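Local atomic coordinates of putative uncharacterized protein (Mycobacterium avium, PDB entry 2Z6V), a protein that is probably a sulfotransferase, which would transfer a sulfuryl group from the donor PAPS to an acceptor that is not known. Residues 117-122 / 269-274; 128-133 / 360-365; 330-335 / 348-353. All coordinates share one frame; numbering follows the deposited sequence.

How the contacts relate
All three contacts are built on one parallel five-stranded sheet of order 132-134, 244-248, 109-113, 267-272, 331-335. Contacts 1 and 3 have centres about 12 Å apart and touch through the neighbouring strands 267-272 and 331-335. Contact 2 lies about 20 Å from contact 1 and 17 Å from contact 3, centre to centre, beside the opposite edge strand, and meets contact 3 directly through side chains. Along the chain contact 1 closes before contact 3 opens, contact 3 is nested inside the loop closed by contact 2, and contacts 1 and 2 interlace. A probable donor-binding loop at the sheet is thus joined to helices 343-353 and 360-371 on its flank.

Contact 1: 117-122 / 269-274. With SO4 (sulfate ion), chain B.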
loop_
_atom_site.group_PDB
_atom_site.type_symbol
_atom_site.label_atom_id
_atom_site.label_comp_id
_atom_site.label_asym_id
_atom_site.label_seq_id
_atom_site.Cartn_x
_atom_site.Cartn_y
_atom_site.Cartn_z
ATOM N N THR A 117 3.212 -10.717 3.073
ATOM C CA THR A 117 3.554 -11.256 4.382
ATOM C C THR A 117 2.326 -11.701 5.172
ATOM O O THR A 117 2.458 -12.174 6.300
ATOM C CB THR A 117 4.336 -10.232 5.234
ATOM O OG1 THR A 117 3.738 -8.940 5.090
ATOM C CG2 THR A 117 5.794 -10.176 4.807
ATOM N N GLY A 118 1.143 -11.543 4.577
ATOM C CA GLY A 118 -0.104 -11.944 5.221
ATOM C C GLY A 118 -0.461 -11.154 6.466
ATOM O O GLY A 118 -0.880 -11.721 7.473
ATOM N N THR A 119 -0.321 -9.836 6.378
ATOM C CA THR A 119 -0.580 -8.922 7.487
ATOM C C THR A 119 -2.029 -8.485 7.625
ATOM O O THR A 119 -2.401 -7.867 8.620
ATOM C CB THR A 119 0.280 -7.646 7.342
ATOM O OG1 THR A 119 -0.199 -6.858 6.237
ATOM C CG2 THR A 119 1.740 -8.022 7.085
ATOM N N THR A 120 -2.841 -8.793 6.626
ATOM C CA THR A 120 -4.245 -8.408 6.643
ATOM C C THR A 120 -4.919 -8.439 8.022
ATOM O O THR A 120 -5.506 -7.442 8.436
ATOM C CB THR A 120 -5.059 -9.279 5.657
ATOM O OG1 THR A 120 -6.456 -9.006 5.827
ATOM C CG2 THR A 120 -4.786 -10.768 5.894
ATOM N N VAL A 121 -4.826 -9.562 8.735
ATOM C CA VAL A 121 -5.458 -9.683 10.054
ATOM C C VAL A 121 -5.155 -8.563 11.049
ATOM O O VAL A 121 -6.072 -7.995 11.651
ATOM C CB VAL A 121 -5.109 -11.025 10.754
ATOM C CG1 VAL A 121 -5.606 -11.002 12.189
ATOM C CG2 VAL A 121 -5.760 -12.187 10.022
ATOM N N ILE A 122 -3.878 -8.249 11.240
ATOM C CA ILE A 122 -3.533 -7.204 12.189
ATOM C C ILE A 122 -4.110 -5.850 11.816
ATOM O O ILE A 122 -4.537 -5.110 12.701
ATOM C CB ILE A 122 -2.011 -7.036 12.372
ATOM C CG1 ILE A 122 -1.761 -6.143 13.591
ATOM C CG2 ILE A 122 -1.384 -6.412 11.117
ATOM C CD1 ILE A 122 -0.345 -5.699 13.738
ATOM N N ILE A 269 6.178 -1.514 13.110
ATOM C CA ILE A 269 5.853 -2.927 13.224
ATOM C C ILE A 269 6.382 -3.573 11.957
ATOM O O ILE A 269 5.873 -3.321 10.875
ATOM C CB ILE A 269 4.332 -3.172 13.285
ATOM C CG1 ILE A 269 3.735 -2.503 14.523
ATOM C CG2 ILE A 269 4.050 -4.666 13.307
ATOM C CD1 ILE A 269 2.247 -2.645 14.611
ATOM N N TRP A 270 7.422 -4.382 12.090
ATOM C CA TRP A 270 8.016 -5.068 10.950
ATOM C C TRP A 270 7.307 -6.420 10.802
ATOM O O TRP A 270 7.325 -7.245 11.722
ATOM C CB TRP A 270 9.512 -5.274 11.208
ATOM C CG TRP A 270 10.324 -5.679 10.013
ATOM C CD1 TRP A 270 9.889 -6.355 8.911
ATOM C CD2 TRP A 270 11.736 -5.492 9.836
ATOM N NE1 TRP A 270 10.943 -6.606 8.059
ATOM C CE2 TRP A 270 12.087 -6.086 8.602
ATOM C CE3 TRP A 270 12.740 -4.880 10.603
ATOM C CZ2 TRP A 270 13.403 -6.088 8.114
ATOM C CZ3 TRP A 270 14.053 -4.882 10.117
ATOM C CH2 TRP A 270 14.369 -5.483 8.883
ATOM N N ALA A 271 6.665 -6.637 9.654
ATOM C CA ALA A 271 5.942 -7.890 9.392
ATOM C C ALA A 271 6.852 -8.895 8.691
ATOM O O ALA A 271 7.470 -8.576 7.682
ATOM C CB ALA A 271 4.714 -7.614 8.535
ATOM N N HIS A 272 6.918 -10.108 9.229
ATOM C CA HIS A 272 7.777 -11.149 8.670
ATOM C C HIS A 272 7.049 -12.378 8.148
ATOM O O HIS A 272 5.937 -12.702 8.574
ATOM C CB HIS A 272 8.794 -11.610 9.719
ATOM C CG HIS A 272 9.660 -10.511 10.247
ATOM N ND1 HIS A 272 10.643 -9.911 9.490
ATOM C CD2 HIS A 272 9.670 -9.884 11.447
ATOM C CE1 HIS A 272 11.223 -8.961 10.202
ATOM N NE2 HIS A 272 10.649 -8.923 11.392
ATOM N N ARG A 273 7.709 -13.070 7.229
ATOM C CA ARG A 273 7.185 -14.292 6.640
ATOM C C ARG A 273 8.264 -14.903 5.761
ATOM O O ARG A 273 9.206 -14.214 5.355
ATOM C CB ARG A 273 5.937 -14.008 5.796
ATOM C CG ARG A 273 5.341 -15.269 5.182
ATOM C CD ARG A 273 3.985 -15.034 4.535
ATOM N NE ARG A 273 3.404 -16.284 4.053
ATOM C CZ ARG A 273 2.219 -16.390 3.455
ATOM N NH1 ARG A 273 1.468 -15.313 3.254
ATOM N NH2 ARG A 273 1.781 -17.579 3.062
ATOM N N ASP A 274 8.129 -16.201 5.496
ATOM C CA ASP A 274 9.050 -16.941 4.638
ATOM C C ASP A 274 9.330 -16.061 3.413
ATOM O O ASP A 274 8.430 -15.786 2.623
ATOM C CB ASP A 274 8.372 -18.245 4.206
ATOM C CG ASP A 274 9.283 -19.149 3.411
ATOM O OD1 ASP A 274 10.051 -18.639 2.563
ATOM O OD2 ASP A 274 9.210 -20.380 3.633
HETATM S S SO4 B . -0.675 -9.154 2.543
HETATM O O1 SO4 B . -0.310 -10.532 2.154
HETATM O O2 SO4 B . 0.521 -8.285 2.524
HETATM O O3 SO4 B . -1.679 -8.635 1.596
HETATM O O4 SO4 B . -1.253 -9.161 3.898
#
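The phosphate-binding loop that links strand 109-113 to helix 120-126, resembling the P-loop and consistent with the 5'-phosphosulfate-binding loop of sulfotransferases, rests here on the end of strand 267-272 through Thr117, Thr119 and Ala271. Thr119 turns its methyl CG2 onto Ala271 CB; alanine, with its single methyl, suits a place where the loop lies over the strand. Both branches of Thr117 touch the strand: with chi1 at 43°, OG1 lies beside Ala271 CB and CG2 is 3.7 Å from Ala271 O, and OG1 in addition bonds back to the carbonyl of Met114. Arg273 runs past Thr117 in the opposite direction, its extended chain bringing CD to 3.7 Å from Thr117 O. Its guanidinium comes edge-on toward Gly118 without bonding it; NE instead pairs with Glu411, and Tyr336 adds a cation-pi contact.

A sulfate, probably from the crystallisation liquor, fills the loop. Gly118 N donates to SO4 O1 at 3.0 Å, and Thr120 N to SO4 O4 at 3.2 Å; Thr119 adds weak bonds from N and OG1 to that same O4. Glycine suits position 118, whose phi is positive, and Thr119 OG1 is also held by Lys248. The anion probably marks the place of a donor phosphate.

Farther along, Ile122 and Ile269 meet tip to tip, CD1 to CD1 at 4.1 Å. Strand 267-272 lies between strands 109-113 and 331-335, and Met334 of the latter packs against Thr119, Ile122, Ile269 and Ala271, while Ile122 also reaches Met347 and Ile350 of helix 343-353.

Contact 2: 128-133 / 360-365; sequences QDPARR and AETEAR
Arg365, on the first turns of helix 360-371, lies along residues 128-130, at the start of the turn that runs from Asp129 to Arg132. Its CB meets the side chain of Gln128, 3.6 Å from OE1, and also touches Gln128 CB. The next carbon, CG, lies at the margin of contact with the carbonyl oxygen of Gln128, and CD comes closer, 3.2 Å from Gln128 O. Beyond NE the chain turns, and in the model Pro130 CD lies over one face of the guanidinium, offset toward the rim, though this is doubtful because NH1 is placed too close to the backbone of its own helix.

Gln128 crosses Arg365 obliquely, and the bend of its chain at chi2 (-51°) puts OE1 against Arg365 CB. Its NE2 bonds weakly to Tyr124 O. One helical turn before Arg365, Thr362 fits a small branched side chain against the turn. Its OG1 is 3.6 Å from Pro130 CD and bonds to Thr359 OG1, while CG2 rests 4.0 Å from Asp129 CB.

Aspartate suits position 129 because its two carboxylate oxygens serve different ends. OD1 is met on its anti side by Ala131 N, at 3.0 Å with an N-H...O angle of 160°, and OD2 bonds Tyr351 OH of helix 343-353. Pro130, with its fixed phi, fits the second position of the type I turn closed by Arg132 N on Asp129 O. Side-chain and main-chain bonds together make an Asx turn nested in a beta turn, the connection that here leads from helix 120-126 into edge strand 132-134.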
loop_
_atom_site.group_PDB
_atom_site.type_symbol
_atom_site.label_atom_id
_atom_site.label_comp_id
_atom_site.label_asym_id
_atom_site.label_seq_id
_atom_site.Cartn_x
_atom_site.Cartn_y
_atom_site.Cartn_z
ATOM N N GLN A 128 -10.171 -2.234 15.197
ATOM C CA GLN A 128 -11.234 -2.529 16.156
ATOM C C GLN A 128 -11.156 -1.650 17.402
ATOM O O GLN A 128 -12.089 -1.610 18.195
ATOM C CB GLN A 128 -11.172 -3.992 16.578
ATOM C CG GLN A 128 -11.493 -4.959 15.474
ATOM C CD GLN A 128 -12.790 -4.607 14.790
ATOM O OE1 GLN A 128 -13.824 -4.439 15.445
ATOM N NE2 GLN A 128 -12.747 -4.483 13.461
ATOM N N ASP A 129 -10.035 -0.961 17.578
ATOM C CA ASP A 129 -9.829 -0.075 18.724
ATOM C C ASP A 129 -10.429 1.285 18.354
ATOM O O ASP A 129 -9.923 1.969 17.464
ATOM C CB ASP A 129 -8.328 0.067 18.990
ATOM C CG ASP A 129 -8.026 0.745 20.308
ATOM O OD1 ASP A 129 -8.742 1.709 20.663
ATOM O OD2 ASP A 129 -7.061 0.318 20.979
ATOM N N PRO A 130 -11.513 1.693 19.029
ATOM C CA PRO A 130 -12.140 2.985 18.711
ATOM C C PRO A 130 -11.282 4.237 18.894
ATOM O O PRO A 130 -11.644 5.306 18.413
ATOM C CB PRO A 130 -13.395 2.992 19.591
ATOM C CG PRO A 130 -13.015 2.112 20.747
ATOM C CD PRO A 130 -12.250 0.990 20.094
ATOM N N ALA A 131 -10.146 4.108 19.573
ATOM C CA ALA A 131 -9.259 5.257 19.794
ATOM C C ALA A 131 -8.212 5.355 18.686
ATOM O O ALA A 131 -7.451 6.326 18.597
ATOM C CB ALA A 131 -8.569 5.128 21.138
ATOM N N ARG A 132 -8.184 4.334 17.840
ATOM C CA ARG A 132 -7.231 4.282 16.748
ATOM C C ARG A 132 -7.900 4.567 15.396
ATOM O O ARG A 132 -9.021 4.124 15.145
ATOM C CB ARG A 132 -6.573 2.908 16.746
ATOM C CG ARG A 132 -5.161 2.908 16.243
ATOM C CD ARG A 132 -4.521 1.563 16.497
ATOM N NE ARG A 132 -4.085 1.396 17.880
ATOM C CZ ARG A 132 -3.174 2.170 18.459
ATOM N NH1 ARG A 132 -2.620 3.164 17.778
ATOM N NH2 ARG A 132 -2.793 1.930 19.702
ATOM N N ARG A 133 -7.223 5.339 14.548
ATOM C CA ARG A 133 -7.746 5.649 13.221
ATOM C C ARG A 133 -6.965 4.844 12.204
ATOM O O ARG A 133 -5.769 4.596 12.380
ATOM C CB ARG A 133 -7.598 7.137 12.878
ATOM C CG ARG A 133 -8.545 8.081 13.613
ATOM C CD ARG A 133 -10.024 7.801 13.326
ATOM N NE ARG A 133 -10.711 7.489 14.576
ATOM C CZ ARG A 133 -11.339 6.344 14.826
ATOM N NH1 ARG A 133 -11.388 5.387 13.906
ATOM N NH2 ARG A 133 -11.891 6.138 16.011
ATOM N N ALA A 360 -10.963 -4.055 27.590
ATOM C CA ALA A 360 -11.746 -5.269 27.453
ATOM C C ALA A 360 -12.682 -5.144 26.270
ATOM O O ALA A 360 -12.879 -6.096 25.521
ATOM C CB ALA A 360 -12.540 -5.519 28.719
ATOM N N GLU A 361 -13.259 -3.962 26.102
ATOM C CA GLU A 361 -14.184 -3.729 25.002
ATOM C C GLU A 361 -13.482 -3.989 23.671
ATOM O O GLU A 361 -14.023 -4.674 22.791
ATOM C CB GLU A 361 -14.710 -2.291 25.048
ATOM C CG GLU A 361 -15.409 -1.921 26.358
ATOM C CD GLU A 361 -14.497 -2.044 27.583
ATOM O OE1 GLU A 361 -13.420 -1.402 27.608
ATOM O OE2 GLU A 361 -14.859 -2.785 28.526
ATOM N N THR A 362 -12.270 -3.446 23.540
ATOM C CA THR A 362 -11.483 -3.610 22.328
ATOM C C THR A 362 -11.113 -5.078 22.117
ATOM O O THR A 362 -11.283 -5.618 21.020
ATOM C CB THR A 362 -10.202 -2.714 22.371
ATOM O OG1 THR A 362 -10.578 -1.341 22.208
ATOM C CG2 THR A 362 -9.224 -3.090 21.267
ATOM N N GLU A 363 -10.627 -5.726 23.172
ATOM C CA GLU A 363 -10.245 -7.134 23.092
ATOM C C GLU A 363 -11.434 -7.982 22.630
ATOM O O GLU A 363 -11.270 -8.964 21.903
ATOM C CB GLU A 363 -9.735 -7.618 24.452
ATOM C CG GLU A 363 -9.314 -9.076 24.474
ATOM C CD GLU A 363 -8.680 -9.495 25.798
ATOM O OE1 GLU A 363 -9.242 -9.152 26.868
ATOM O OE2 GLU A 363 -7.628 -10.178 25.767
ATOM N N ALA A 364 -12.634 -7.592 23.045
ATOM C CA ALA A 364 -13.836 -8.314 22.654
ATOM C C ALA A 364 -14.120 -8.125 21.159
ATOM O O ALA A 364 -14.500 -9.079 20.468
ATOM C CB ALA A 364 -15.018 -7.836 23.477
ATOM N N ARG A 365 -13.934 -6.896 20.670
ATOM C CA ARG A 365 -14.158 -6.586 19.254
ATOM C C ARG A 365 -13.167 -7.363 18.407
ATOM O O ARG A 365 -13.510 -7.867 17.335
ATOM C CB ARG A 365 -13.995 -5.086 18.986
ATOM C CG ARG A 365 -14.941 -4.208 19.788
ATOM C CD ARG A 365 -14.825 -2.751 19.396
ATOM N NE ARG A 365 -15.671 -1.889 20.220
ATOM C CZ ARG A 365 -15.343 -1.435 21.431
ATOM N NH1 ARG A 365 -14.173 -1.757 21.971
ATOM N NH2 ARG A 365 -16.186 -0.654 22.106
#

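Contact 3: 330-335 / 348-353; sequences RFFHMY and RRIYEW
Phe332 of strand 331-335 packs against Ile350 and Trp353 of helix 343-353, the first over a ring face, the second at the ring edge and under CB, and two CH-pi contacts join them. Ile350 CG1 lies over one face of the phenyl ring, 3.6 Å from its centroid. In the second contact Phe332 is the donor: its CB stands 3.5 Å above the centroid of the six-membered ring of Trp353, only 4° off the normal. A flat, wide indole suits this place, since it can receive the base of the phenylalanine on its face while its rim runs on toward the strand backbone.

The aromatic rings themselves meet obliquely, their planes at 58° and the phenyl centroid 5.4 Å from that of the five-membered ring. Phe332 CD1 touches Trp353 CG at 3.7 Å. With CG anti to the backbone N (chi1 178°), the phenyl ring projects from the strand toward the helix and brings CE1 to 3.6 Å from Arg349 O.

Polar groups play a smaller part. Trp353 NE1 is 3.4 Å from Phe331 O but poorly directed, and makes no hydrogen bond there. Arg330 O lies at the indole edge, near its plane, 3.9 Å from CZ2. Arg349 offers its aliphatic base, CB standing 4.1 Å from Phe332 CZ, while its guanidinium goes to Glu338 and Asp345.

This is an edge strand of an alpha/beta fold packing on a helix that soon follows it. Segment 348-353 runs nearly antiparallel to strand 331-335, which bonds through its backbone to strand 267-272. Ile350 also packs on Ile122 of helix 120-126. Phe331 points away and packs against Arg323 and Ile326 of helix 301-326, placing the strand between two helical layers.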
loop_
_atom_site.group_PDB
_atom_site.type_symbol
_atom_site.label_atom_id
_atom_site.label_comp_id
_atom_site.label_asym_id
_atom_site.label_seq_id
_atom_site.Cartn_x
_atom_site.Cartn_y
_atom_site.Cartn_z
ATOM N N ARG A 330 13.211 -0.116 18.267
ATOM C CA ARG A 330 12.322 0.797 17.553
ATOM C C ARG A 330 11.294 0.016 16.727
ATOM O O ARG A 330 10.386 0.599 16.127
ATOM C CB ARG A 330 13.129 1.715 16.622
ATOM C CG ARG A 330 13.927 2.816 17.322
ATOM C CD ARG A 330 13.021 3.774 18.088
ATOM N NE ARG A 330 11.982 4.375 17.249
ATOM C CZ ARG A 330 12.200 5.260 16.275
ATOM N NH1 ARG A 330 13.434 5.668 15.995
ATOM N NH2 ARG A 330 11.173 5.750 15.580
ATOM N N PHE A 331 11.443 -1.304 16.710
ATOM C CA PHE A 331 10.558 -2.172 15.943
ATOM C C PHE A 331 9.839 -3.219 16.788
ATOM O O PHE A 331 10.268 -3.560 17.894
ATOM C CB PHE A 331 11.350 -2.942 14.882
ATOM C CG PHE A 331 12.094 -2.080 13.916
ATOM C CD1 PHE A 331 11.559 -1.798 12.666
ATOM C CD2 PHE A 331 13.346 -1.573 14.240
ATOM C CE1 PHE A 331 12.264 -1.021 11.747
ATOM C CE2 PHE A 331 14.062 -0.796 13.333
ATOM C CZ PHE A 331 13.520 -0.519 12.082
ATOM N N PHE A 332 8.731 -3.717 16.247
ATOM C CA PHE A 332 7.995 -4.798 16.877
ATOM C C PHE A 332 7.999 -5.838 15.769
ATOM O O PHE A 332 7.715 -5.510 14.620
ATOM C CB PHE A 332 6.543 -4.445 17.203
ATOM C CG PHE A 332 5.796 -5.599 17.805
ATOM C CD1 PHE A 332 5.843 -5.833 19.178
ATOM C CD2 PHE A 332 5.171 -6.540 16.988
ATOM C CE1 PHE A 332 5.289 -6.990 19.725
ATOM C CE2 PHE A 332 4.613 -7.703 17.525
ATOM C CZ PHE A 332 4.675 -7.930 18.895
ATOM N N HIS A 333 8.320 -7.083 16.087
ATOM C CA HIS A 333 8.347 -8.078 15.030
ATOM C C HIS A 333 7.147 -8.990 15.005
ATOM O O HIS A 333 6.917 -9.790 15.907
ATOM C CB HIS A 333 9.650 -8.872 15.086
ATOM C CG HIS A 333 10.853 -8.023 14.845
ATOM N ND1 HIS A 333 11.781 -7.749 15.827
ATOM C CD2 HIS A 333 11.222 -7.298 13.764
ATOM C CE1 HIS A 333 12.668 -6.889 15.360
ATOM N NE2 HIS A 333 12.351 -6.598 14.111
ATOM N N MET A 334 6.376 -8.845 13.942
ATOM C CA MET A 334 5.176 -9.629 13.754
ATOM C C MET A 334 5.451 -10.726 12.729
ATOM O O MET A 334 5.697 -10.451 11.555
ATOM C CB MET A 334 4.058 -8.708 13.284
ATOM C CG MET A 334 2.735 -9.379 13.082
ATOM S SD MET A 334 1.579 -8.136 12.539
ATOM C CE MET A 334 2.059 -7.959 10.800
ATOM N N TYR A 335 5.420 -11.970 13.192
ATOM C CA TYR A 335 5.676 -13.119 12.338
ATOM C C TYR A 335 4.385 -13.722 11.819
ATOM O O TYR A 335 3.407 -13.863 12.555
ATOM C CB TYR A 335 6.457 -14.180 13.115
ATOM C CG TYR A 335 7.845 -13.735 13.522
ATOM C CD1 TYR A 335 8.937 -13.920 12.673
ATOM C CD2 TYR A 335 8.061 -13.102 14.747
ATOM C CE1 TYR A 335 10.219 -13.487 13.037
ATOM C CE2 TYR A 335 9.332 -12.663 15.119
ATOM C CZ TYR A 335 10.406 -12.859 14.264
ATOM O OH TYR A 335 11.662 -12.436 14.641
ATOM N N ARG A 348 -1.793 -8.344 22.243
ATOM C CA ARG A 348 -1.479 -7.949 23.608
ATOM C C ARG A 348 -0.029 -7.509 23.710
ATOM O O ARG A 348 0.281 -6.522 24.377
ATOM C CB ARG A 348 -1.739 -9.105 24.579
ATOM C CG ARG A 348 -3.164 -9.603 24.534
ATOM C CD ARG A 348 -3.553 -10.450 25.737
ATOM N NE ARG A 348 -4.819 -11.116 25.458
ATOM C CZ ARG A 348 -4.918 -12.268 24.805
ATOM N NH1 ARG A 348 -3.817 -12.889 24.387
ATOM N NH2 ARG A 348 -6.113 -12.776 24.524
ATOM N N ARG A 349 0.856 -8.242 23.042
ATOM C CA ARG A 349 2.271 -7.913 23.065
ATOM C C ARG A 349 2.557 -6.629 22.302
ATOM O O ARG A 349 3.480 -5.890 22.648
ATOM C CB ARG A 349 3.090 -9.070 22.497
ATOM C CG ARG A 349 3.216 -10.230 23.467
ATOM C CD ARG A 349 3.400 -11.537 22.732
ATOM N NE ARG A 349 4.591 -11.501 21.901
ATOM C CZ ARG A 349 4.689 -12.100 20.725
ATOM N NH1 ARG A 349 3.657 -12.779 20.246
ATOM N NH2 ARG A 349 5.818 -12.017 20.033
ATOM N N ILE A 350 1.774 -6.365 21.262
ATOM C CA ILE A 350 1.948 -5.141 20.493
ATOM C C ILE A 350 1.551 -3.994 21.405
ATOM O O ILE A 350 2.261 -2.995 21.500
ATOM C CB ILE A 350 1.050 -5.113 19.237
ATOM C CG1 ILE A 350 1.709 -5.920 18.116
ATOM C CG2 ILE A 350 0.793 -3.666 18.794
ATOM C CD1 ILE A 350 0.825 -6.106 16.898
ATOM N N TYR A 351 0.417 -4.144 22.081
ATOM C CA TYR A 351 -0.045 -3.101 22.980
ATOM C C TYR A 351 0.931 -2.866 24.138
ATOM O O TYR A 351 1.164 -1.717 24.529
ATOM C CB TYR A 351 -1.444 -3.424 23.505
ATOM C CG TYR A 351 -2.560 -2.931 22.603
ATOM C CD1 TYR A 351 -2.748 -3.470 21.327
ATOM C CD2 TYR A 351 -3.428 -1.920 23.023
ATOM C CE1 TYR A 351 -3.768 -3.016 20.493
ATOM C CE2 TYR A 351 -4.453 -1.457 22.195
ATOM C CZ TYR A 351 -4.617 -2.010 20.932
ATOM O OH TYR A 351 -5.619 -1.545 20.104
ATOM N N GLU A 352 1.508 -3.938 24.679
ATOM C CA GLU A 352 2.472 -3.796 25.772
ATOM C C GLU A 352 3.663 -3.005 25.249
ATOM O O GLU A 352 4.106 -2.035 25.862
ATOM C CB GLU A 352 2.973 -5.156 26.254
ATOM C CG GLU A 352 1.911 -6.051 26.849
ATOM C CD GLU A 352 2.450 -7.437 27.163
ATOM O OE1 GLU A 352 1.650 -8.307 27.588
ATOM O OE2 GLU A 352 3.676 -7.652 26.980
ATOM N N TRP A 353 4.170 -3.444 24.103
ATOM C CA TRP A 353 5.302 -2.816 23.448
ATOM C C TRP A 353 5.032 -1.349 23.138
ATOM O O TRP A 353 5.892 -0.505 23.346
ATOM C CB TRP A 353 5.618 -3.578 22.167
ATOM C CG TRP A 353 6.607 -2.908 21.289
ATOM C CD1 TRP A 353 7.958 -2.885 21.442
ATOM C CD2 TRP A 353 6.319 -2.166 20.101
ATOM N NE1 TRP A 353 8.536 -2.176 20.419
ATOM C CE2 TRP A 353 7.552 -1.721 19.580
ATOM C CE3 TRP A 353 5.136 -1.836 19.423
ATOM C CZ2 TRP A 353 7.642 -0.962 18.412
ATOM C CZ3 TRP A 353 5.221 -1.083 18.261
ATOM C CH2 TRP A 353 6.468 -0.653 17.766
#